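Local coordinates for protein HMG-CoA Lyase (Bacillus subtilis subsp. subtilis, PDB 1YDO) that is a TIM-barrel protein of the HMG-CoA lyase-like family, present as two copies of the chain, at residues 157-160 with 161-165; 176-180 with 181-185; 212-215 with 216-220. One frame throughout, in Å; residues are numbered along the deposited sequence.

Interaction 1: residues 157-160 with 161-165; sequences EQVI and RLSEA
Val159 and Ser163 meet one helical turn apart. The backbone oxygen of Val159 accepts the amide of Ser163, with Ser163 N 2.7 Å from Val159 O. The Ser163 hydroxyl is turned to the same oxygen, but this second bond is doubtful because its modelled separation is too short to be trusted. Ser163 OG lies beside its own backbone N (chi1 -57°), which turns it back that way. Three further backbone bonds follow the usual helical spacing. Arg161 N reaches Glu157 O at 2.8 Å, Leu162 N reaches Gln158 O at 2.9 Å, and Glu164 N reaches Ile160 O at 2.8 Å. All four carbonyl oxygens of 157-160 are therefore satisfied. This is a piece of helix 156-169, the helix of the beta-alpha-beta unit between strands 137-143 and 174-177 of the TIM barrel. Gln158 and Arg161 run side by side and point the same way. Their amide and guanidinium planes are turned 73° apart. Val159, Ile160 and Ser163 pack on Leu195 of helix 185-196. Arg161 instead touches Thr117 of helix 117-133, while the CB and CG of Glu164 lie beside the Ile160 carbonyl oxygen.

Interaction 2: residues 176-180 with 181-185; sequences LGDTI and GAANP
Asp178 reaches across a tight turn to the backbone of Gly181 and Ala182. Its CB leaves the main chain toward 181-185. CG then stands anti to the backbone N (chi1 -176°), which carries the carboxylate across the turn. There Asp178 CG has Gly181 CA as a neighbour at 3.2 Å. The two oxygens do different work. OD2 meets two successive amides: Gly181 N is 3.0 Å from Asp178 OD2, and Ala182 N is 3.1 Å from Asp178 OD2. Both are weak hydrogen bonds, well bent at the hydrogen, with angles of 126° and 123°. OD1 lies beside the Gly181 CA and carbonyl carbon. It also has the Ala183 CB as a neighbour, with Asp178 OD1 and Ala183 CB 3.2 Å apart.

The turn sits at the C-terminal end of strand 174-177 and leads toward helix 185-196. It is thus one of the beta-to-alpha loops of the TIM barrel, on the face where barrel enzymes generally keep their active sites. Gly181 has a positive phi, a region that glycine enters readily. A CB here would be jammed against the Ile180 carbonyl oxygen.

Ile180 CG1 packs on Ala182 CB at 3.5 Å. This branch stands between the backbone N and the carbonyl carbon, which brings CG1 and CD1 next to the amides of Gly181 and Ala182. Ile180 also touches Pro149. Thr179 turns away and bonds through OG1 to Thr144 N, while its carbonyl oxygen is bonded to His209 ND1. Ala182 packs on Arg212 of the same chain and on Tyr257 of the second subunit.

Interaction 3: residues 212-215 with 216-220; sequences RGTA and LANMV
The start of helix 215-225 holds this contact, where Thr214 occupies the N-cap position and meets Asn218 one turn on. Two backbone bonds open the helix. Asn218 N is 2.8 Å from Thr214 O, with an angle of 162° at the hydrogen, and Met219 N is 2.8 Å from Ala215 O. The Thr214 side chain makes no capping bond. Its OG1 stands between the backbone N and the carbonyl carbon (chi1 51°) and is hydrogen-bonded instead to Ala183 O. Asn218 points its CB toward 212-215, and its CG lies beside its own backbone N. The amide therefore comes back beside the N-cap residue, with Asn218 CG 3.2 Å from Thr214 O. The two side chains cross at a slant, and Asn218 ND2 is 3.5 Å from Thr214 OG1. Asn218 ND2 also bonds to Ala183 O. Ala217 CB lies 3.2 Å from Thr214 O, beside the same carbonyl. Leu216 and Met219 face Ile255 of helix 252-261, while Thr214 also packs on Met258 of the second subunit. Two buried polar side chains thus each give a hydrogen bond to the same carbonyl oxygen, Ala183 O, which ties the preceding barrel loop to the helix start.

How the interactions relate
The three interactions follow one another along the chain in the same TIM barrel. Interaction 1 lies on helix 156-169, which leads into strand 174-177, where interaction 2 begins. Their centres are about 17 Å apart and they do not touch. Interaction 3 comes later, after strand 204-207, at the start of helix 215-225. Its centre is about 24 Å from that of interaction 1 but only about 9 Å from that of interaction 2. Interactions 2 and 3 touch, linking two adjacent beta-to-alpha loops beside the subunit interface. Interaction 1 lies on an outer helix of the barrel and touches no other chain.

Interaction 1: residues 157-160 with 161-165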
ATOM      1  N   GLU A 157     -19.797  -1.604  19.654  1.00 56.06           N
ATOM      2  CA  GLU A 157     -21.093  -1.105  20.137  1.00 55.52           C
ATOM      3  C   GLU A 157     -21.137   0.414  20.154  1.00 54.18           C
ATOM      4  O   GLU A 157     -22.197   1.019  19.968  1.00 53.41           O
ATOM      5  CB  GLU A 157     -21.378  -1.612  21.557  1.00 57.86           C
ATOM      6  CG  GLU A 157     -21.273  -3.125  21.727  1.00 61.13           C
ATOM      7  CD  GLU A 157     -19.863  -3.594  22.061  1.00 62.55           C
ATOM      8  OE1 GLU A 157     -19.565  -4.791  21.834  1.00 62.86           O
ATOM      9  OE2 GLU A 157     -19.060  -2.770  22.561  1.00 62.68           O
ATOM     10  N   GLN A 158     -19.978   1.021  20.394  1.00 52.72           N
ATOM     11  CA  GLN A 158     -19.859   2.471  20.436  1.00 51.37           C
ATOM     12  C   GLN A 158     -20.167   3.034  19.061  1.00 50.29           C
ATOM     13  O   GLN A 158     -21.010   3.914  18.916  1.00 48.95           O
ATOM     14  CB  GLN A 158     -18.440   2.870  20.846  1.00 51.61           C
ATOM     15  CG  GLN A 158     -18.319   4.287  21.348  1.00 52.32           C
ATOM     16  CD  GLN A 158     -19.237   4.544  22.515  1.00 53.59           C
ATOM     17  OE1 GLN A 158     -19.233   3.802  23.503  1.00 54.44           O
ATOM     18  NE2 GLN A 158     -20.040   5.594  22.410  1.00 54.86           N
ATOM     19  N   VAL A 159     -19.473   2.505  18.056  1.00 49.97           N
ATOM     20  CA  VAL A 159     -19.645   2.946  16.677  1.00 48.77           C
ATOM     21  C   VAL A 159     -21.095   2.808  16.280  1.00 49.11           C
ATOM     22  O   VAL A 159     -21.700   3.748  15.765  1.00 48.95           O
ATOM     23  CB  VAL A 159     -18.801   2.109  15.704  1.00 47.81           C
ATOM     24  CG1 VAL A 159     -18.952   2.652  14.299  1.00 47.03           C
ATOM     25  CG2 VAL A 159     -17.347   2.130  16.128  1.00 47.26           C
ATOM     26  N   ILE A 160     -21.653   1.628  16.523  1.00 48.50           N
ATOM     27  CA  ILE A 160     -23.042   1.364  16.190  1.00 49.09           C
ATOM     28  C   ILE A 160     -23.933   2.390  16.867  1.00 50.00           C
ATOM     29  O   ILE A 160     -24.759   3.039  16.227  1.00 49.82           O
ATOM     30  CB  ILE A 160     -23.460  -0.029  16.664  1.00 49.08           C
ATOM     31  CG1 ILE A 160     -22.468  -1.074  16.149  1.00 48.81           C
ATOM     32  CG2 ILE A 160     -24.849  -0.350  16.156  1.00 48.05           C
ATOM     33  CD1 ILE A 160     -22.458  -1.204  14.656  1.00 49.60           C
ATOM     34  N   ARG A 161     -23.753   2.526  18.175  1.00 51.63           N
ATOM     35  CA  ARG A 161     -24.524   3.471  18.967  1.00 52.92           C
ATOM     36  C   ARG A 161     -24.537   4.831  18.277  1.00 53.36           C
ATOM     37  O   ARG A 161     -25.582   5.296  17.814  1.00 53.34           O
ATOM     38  CB  ARG A 161     -23.911   3.593  20.368  1.00 54.35           C
ATOM     39  CG  ARG A 161     -24.780   4.316  21.390  1.00 55.49           C
ATOM     40  CD  ARG A 161     -24.178   4.241  22.797  1.00 57.35           C
ATOM     41  NE  ARG A 161     -23.043   5.142  23.010  1.00 58.92           N
ATOM     42  CZ  ARG A 161     -23.137   6.468  23.135  1.00 60.70           C
ATOM     43  NH1 ARG A 161     -22.040   7.196  23.327  1.00 60.74           N
ATOM     44  NH2 ARG A 161     -24.323   7.074  23.070  1.00 60.43           N
ATOM     45  N   LEU A 162     -23.365   5.455  18.203  1.00 53.98           N
ATOM     46  CA  LEU A 162     -23.215   6.773  17.583  1.00 54.62           C
ATOM     47  C   LEU A 162     -23.761   6.780  16.165  1.00 54.89           C
ATOM     48  O   LEU A 162     -24.556   7.645  15.800  1.00 55.51           O
ATOM     49  CB  LEU A 162     -21.740   7.181  17.565  1.00 54.80           C
ATOM     50  CG  LEU A 162     -21.070   7.368  18.932  1.00 55.08           C
ATOM     51  CD1 LEU A 162     -19.593   7.697  18.715  1.00 54.65           C
ATOM     52  CD2 LEU A 162     -21.774   8.487  19.715  1.00 54.73           C
ATOM     53  N   SER A 163     -23.334   5.809  15.368  1.00 54.73           N
ATOM     54  CA  SER A 163     -23.796   5.713  13.996  1.00 54.75           C
ATOM     55  C   SER A 163     -25.325   5.764  13.911  1.00 54.48           C
ATOM     56  O   SER A 163     -25.873   6.411  13.028  1.00 54.21           O
ATOM     57  CB  SER A 163     -23.268   4.426  13.372  1.00 55.37           C
ATOM     58  OG  SER A 163     -21.849   4.387  13.441  1.00 56.83           O
ATOM     59  N   GLU A 164     -26.013   5.085  14.828  1.00 54.54           N
ATOM     60  CA  GLU A 164     -27.473   5.096  14.811  1.00 54.83           C
ATOM     61  C   GLU A 164     -27.971   6.513  15.071  1.00 53.65           C
ATOM     62  O   GLU A 164     -28.884   7.000  14.399  1.00 52.47           O
ATOM     63  CB  GLU A 164     -28.059   4.121  15.851  1.00 57.29           C
ATOM     64  CG  GLU A 164     -28.033   2.643  15.401  1.00 61.23           C
ATOM     65  CD  GLU A 164     -29.299   1.837  15.769  1.00 63.49           C
ATOM     66  OE1 GLU A 164     -29.418   0.668  15.310  1.00 63.61           O
ATOM     67  OE2 GLU A 164     -30.168   2.359  16.507  1.00 63.37           O
ATOM     68  N   ALA A 165     -27.365   7.178  16.044  1.00 51.99           N
ATOM     69  CA  ALA A 165     -27.760   8.539  16.338  1.00 51.01           C
ATOM     70  C   ALA A 165     -27.508   9.391  15.096  1.00 50.23           C
ATOM     71  O   ALA A 165     -28.418  10.035  14.590  1.00 50.06           O
ATOM     72  CB  ALA A 165     -26.962   9.078  17.515  1.00 51.87           C
TER

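Interaction 2: residues 176-180 with 181-185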
ATOM      1  N   LEU A 176     -16.689   6.710   8.001  1.00 29.64           N
ATOM      2  CA  LEU A 176     -15.910   6.089   9.084  1.00 31.30           C
ATOM      3  C   LEU A 176     -14.429   6.213   8.780  1.00 31.19           C
ATOM      4  O   LEU A 176     -14.001   5.898   7.682  1.00 30.41           O
ATOM      5  CB  LEU A 176     -16.261   4.606   9.194  1.00 31.62           C
ATOM      6  CG  LEU A 176     -17.758   4.318   9.156  1.00 31.07           C
ATOM      7  CD1 LEU A 176     -17.964   2.830   9.084  1.00 31.28           C
ATOM      8  CD2 LEU A 176     -18.431   4.915  10.373  1.00 30.60           C
ATOM      9  N   GLY A 177     -13.644   6.642   9.754  1.00 33.80           N
ATOM     10  CA  GLY A 177     -12.237   6.788   9.483  1.00 37.52           C
ATOM     11  C   GLY A 177     -11.259   6.066  10.385  1.00 40.12           C
ATOM     12  O   GLY A 177     -11.547   5.734  11.537  1.00 38.31           O
ATOM     13  N   ASP A 178     -10.075   5.828   9.827  1.00 42.93           N
ATOM     14  CA  ASP A 178      -8.982   5.171  10.523  1.00 44.69           C
ATOM     15  C   ASP A 178      -7.986   6.260  10.879  1.00 45.01           C
ATOM     16  O   ASP A 178      -7.010   6.482  10.175  1.00 45.85           O
ATOM     17  CB  ASP A 178      -8.310   4.150   9.607  1.00 46.18           C
ATOM     18  CG  ASP A 178      -7.222   3.360  10.318  1.00 48.47           C
ATOM     19  OD1 ASP A 178      -6.471   2.630   9.637  1.00 50.07           O
ATOM     20  OD2 ASP A 178      -7.124   3.468  11.562  1.00 47.61           O
ATOM     21  N   THR A 179      -8.241   6.940  11.981  1.00 45.89           N
ATOM     22  CA  THR A 179      -7.374   8.016  12.394  1.00 47.50           C
ATOM     23  C   THR A 179      -5.919   7.594  12.586  1.00 49.04           C
ATOM     24  O   THR A 179      -5.042   8.012  11.821  1.00 49.73           O
ATOM     25  CB  THR A 179      -7.898   8.663  13.677  1.00 46.94           C
ATOM     26  OG1 THR A 179      -9.248   9.080  13.465  1.00 47.01           O
ATOM     27  CG2 THR A 179      -7.063   9.864  14.051  1.00 46.32           C
ATOM     28  N   ILE A 180      -5.653   6.767  13.594  1.00 50.11           N
ATOM     29  CA  ILE A 180      -4.283   6.352  13.867  1.00 50.28           C
ATOM     30  C   ILE A 180      -3.699   5.619  12.672  1.00 49.87           C
ATOM     31  O   ILE A 180      -2.490   5.640  12.463  1.00 50.45           O
ATOM     32  CB  ILE A 180      -4.201   5.457  15.147  1.00 50.83           C
ATOM     33  CG1 ILE A 180      -4.641   4.025  14.839  1.00 52.56           C
ATOM     34  CG2 ILE A 180      -5.090   6.030  16.237  1.00 49.40           C
ATOM     35  CD1 ILE A 180      -6.092   3.902  14.376  1.00 53.56           C
ATOM     36  N   GLY A 181      -4.569   4.995  11.882  1.00 49.95           N
ATOM     37  CA  GLY A 181      -4.123   4.254  10.712  1.00 49.06           C
ATOM     38  C   GLY A 181      -3.712   2.828  11.038  1.00 47.90           C
ATOM     39  O   GLY A 181      -2.852   2.254  10.372  1.00 47.99           O
ATOM     40  N   ALA A 182      -4.328   2.251  12.064  1.00 46.95           N
ATOM     41  CA  ALA A 182      -3.990   0.890  12.467  1.00 46.50           C
ATOM     42  C   ALA A 182      -5.140  -0.090  12.253  1.00 45.24           C
ATOM     43  O   ALA A 182      -5.560  -0.777  13.185  1.00 45.67           O
ATOM     44  CB  ALA A 182      -3.548   0.878  13.927  1.00 47.70           C
ATOM     45  N   ALA A 183      -5.638  -0.150  11.020  1.00 43.13           N
ATOM     46  CA  ALA A 183      -6.731  -1.049  10.661  1.00 39.18           C
ATOM     47  C   ALA A 183      -6.191  -2.075   9.685  1.00 37.67           C
ATOM     48  O   ALA A 183      -5.334  -1.761   8.865  1.00 36.61           O
ATOM     49  CB  ALA A 183      -7.866  -0.269  10.019  1.00 37.00           C
ATOM     50  N   ASN A 184      -6.682  -3.303   9.784  1.00 36.75           N
ATOM     51  CA  ASN A 184      -6.254  -4.372   8.892  1.00 35.75           C
ATOM     52  C   ASN A 184      -7.489  -4.953   8.220  1.00 35.93           C
ATOM     53  O   ASN A 184      -8.600  -4.836   8.742  1.00 36.03           O
ATOM     54  CB  ASN A 184      -5.549  -5.481   9.666  1.00 33.95           C
ATOM     55  CG  ASN A 184      -6.364  -5.965  10.816  1.00 32.48           C
ATOM     56  OD1 ASN A 184      -6.238  -5.451  11.922  1.00 33.94           O
ATOM     57  ND2 ASN A 184      -7.231  -6.941  10.566  1.00 29.51           N
ATOM     58  N   PRO A 185      -7.308  -5.594   7.056  1.00 34.90           N
ATOM     59  CA  PRO A 185      -8.400  -6.198   6.291  1.00 35.59           C
ATOM     60  C   PRO A 185      -9.281  -7.088   7.126  1.00 35.72           C
ATOM     61  O   PRO A 185     -10.447  -7.300   6.818  1.00 36.85           O
ATOM     62  CB  PRO A 185      -7.670  -6.973   5.199  1.00 35.83           C
ATOM     63  CG  PRO A 185      -6.431  -6.150   4.991  1.00 35.87           C
ATOM     64  CD  PRO A 185      -6.014  -5.840   6.401  1.00 34.51           C
TER

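Interaction 3: residues 212-215 with 216-220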
ATOM      1  N   ARG A 212       0.377   2.962   7.966  1.00 37.74           N
ATOM      2  CA  ARG A 212       1.022   1.664   8.018  1.00 36.66           C
ATOM      3  C   ARG A 212       1.013   1.009   6.638  1.00 34.63           C
ATOM      4  O   ARG A 212       1.318  -0.172   6.486  1.00 34.02           O
ATOM      5  CB  ARG A 212       0.323   0.758   9.036  1.00 38.43           C
ATOM      6  CG  ARG A 212       1.029   0.682  10.378  1.00 41.71           C
ATOM      7  CD  ARG A 212       1.190   2.043  11.043  1.00 43.39           C
ATOM      8  NE  ARG A 212       1.978   1.936  12.271  1.00 44.69           N
ATOM      9  CZ  ARG A 212       1.496   1.525  13.438  1.00 44.84           C
ATOM     10  NH1 ARG A 212       0.219   1.186  13.549  1.00 47.20           N
ATOM     11  NH2 ARG A 212       2.297   1.442  14.491  1.00 44.82           N
ATOM     12  N   GLY A 213       0.654   1.801   5.638  1.00 33.10           N
ATOM     13  CA  GLY A 213       0.592   1.326   4.274  1.00 30.52           C
ATOM     14  C   GLY A 213      -0.388   0.191   4.067  1.00 29.16           C
ATOM     15  O   GLY A 213      -0.124  -0.697   3.262  1.00 29.47           O
ATOM     16  N   THR A 214      -1.522   0.207   4.764  1.00 26.95           N
ATOM     17  CA  THR A 214      -2.492  -0.867   4.602  1.00 26.69           C
ATOM     18  C   THR A 214      -3.798  -0.359   4.052  1.00 25.40           C
ATOM     19  O   THR A 214      -4.754  -1.113   3.924  1.00 24.27           O
ATOM     20  CB  THR A 214      -2.745  -1.620   5.939  1.00 28.76           C
ATOM     21  OG1 THR A 214      -3.043  -0.678   6.969  1.00 31.07           O
ATOM     22  CG2 THR A 214      -1.519  -2.417   6.368  1.00 31.32           C
ATOM     23  N   ALA A 215      -3.812   0.920   3.699  1.00 24.61           N
ATOM     24  CA  ALA A 215      -5.004   1.561   3.163  1.00 24.66           C
ATOM     25  C   ALA A 215      -5.656   0.826   2.010  1.00 24.54           C
ATOM     26  O   ALA A 215      -6.794   0.376   2.116  1.00 26.62           O
ATOM     27  CB  ALA A 215      -4.684   2.971   2.724  1.00 25.25           C
ATOM     28  N   LEU A 216      -4.949   0.736   0.895  1.00 22.28           N
ATOM     29  CA  LEU A 216      -5.498   0.075  -0.266  1.00 20.70           C
ATOM     30  C   LEU A 216      -5.936  -1.346   0.056  1.00 20.76           C
ATOM     31  O   LEU A 216      -6.937  -1.821  -0.469  1.00 21.21           O
ATOM     32  CB  LEU A 216      -4.472   0.099  -1.392  1.00 20.38           C
ATOM     33  CG  LEU A 216      -4.584   1.246  -2.398  1.00 18.45           C
ATOM     34  CD1 LEU A 216      -4.699   2.571  -1.709  1.00 14.65           C
ATOM     35  CD2 LEU A 216      -3.376   1.211  -3.295  1.00 20.24           C
ATOM     36  N   ALA A 217      -5.189  -2.009   0.933  1.00 21.46           N
ATOM     37  CA  ALA A 217      -5.507  -3.371   1.349  1.00 21.63           C
ATOM     38  C   ALA A 217      -6.853  -3.380   2.042  1.00 22.06           C
ATOM     39  O   ALA A 217      -7.715  -4.202   1.756  1.00 23.45           O
ATOM     40  CB  ALA A 217      -4.446  -3.885   2.287  1.00 23.02           C
ATOM     41  N   ASN A 218      -7.027  -2.466   2.972  1.00 23.56           N
ATOM     42  CA  ASN A 218      -8.293  -2.376   3.660  1.00 25.66           C
ATOM     43  C   ASN A 218      -9.375  -2.015   2.664  1.00 27.86           C
ATOM     44  O   ASN A 218     -10.515  -2.439   2.784  1.00 29.45           O
ATOM     45  CB  ASN A 218      -8.232  -1.322   4.769  1.00 24.64           C
ATOM     46  CG  ASN A 218      -7.222  -1.671   5.843  1.00 23.72           C
ATOM     47  OD1 ASN A 218      -7.105  -2.830   6.239  1.00 22.97           O
ATOM     48  ND2 ASN A 218      -6.496  -0.672   6.324  1.00 21.46           N
HETATM   49  N   MSE A 219      -9.022  -1.239   1.659  1.00 31.56           N
HETATM   50  CA  MSE A 219     -10.013  -0.841   0.681  1.00 34.45           C
HETATM   51  C   MSE A 219     -10.568  -2.029  -0.083  1.00 32.87           C
HETATM   52  O   MSE A 219     -11.760  -2.083  -0.372  1.00 31.23           O
HETATM   53  CB  MSE A 219      -9.398   0.125  -0.286  1.00 41.59           C
HETATM   54  CG  MSE A 219     -10.404   0.980  -0.935  1.00 51.22           C
HETATM   55 SE   MSE A 219      -9.433   2.477  -1.570  1.00 69.83          SE
HETATM   56  CE  MSE A 219      -8.868   3.263   0.129  1.00 59.63           C
ATOM     57  N   VAL A 220      -9.698  -2.975  -0.419  1.00 31.72           N
ATOM     58  CA  VAL A 220     -10.139  -4.143  -1.144  1.00 32.76           C
ATOM     59  C   VAL A 220     -11.173  -4.889  -0.324  1.00 32.61           C
ATOM     60  O   VAL A 220     -12.233  -5.247  -0.833  1.00 34.03           O
ATOM     61  CB  VAL A 220      -8.968  -5.079  -1.468  1.00 32.98           C
ATOM     62  CG1 VAL A 220      -9.498  -6.401  -2.007  1.00 34.07           C
ATOM     63  CG2 VAL A 220      -8.057  -4.424  -2.493  1.00 31.97           C
TER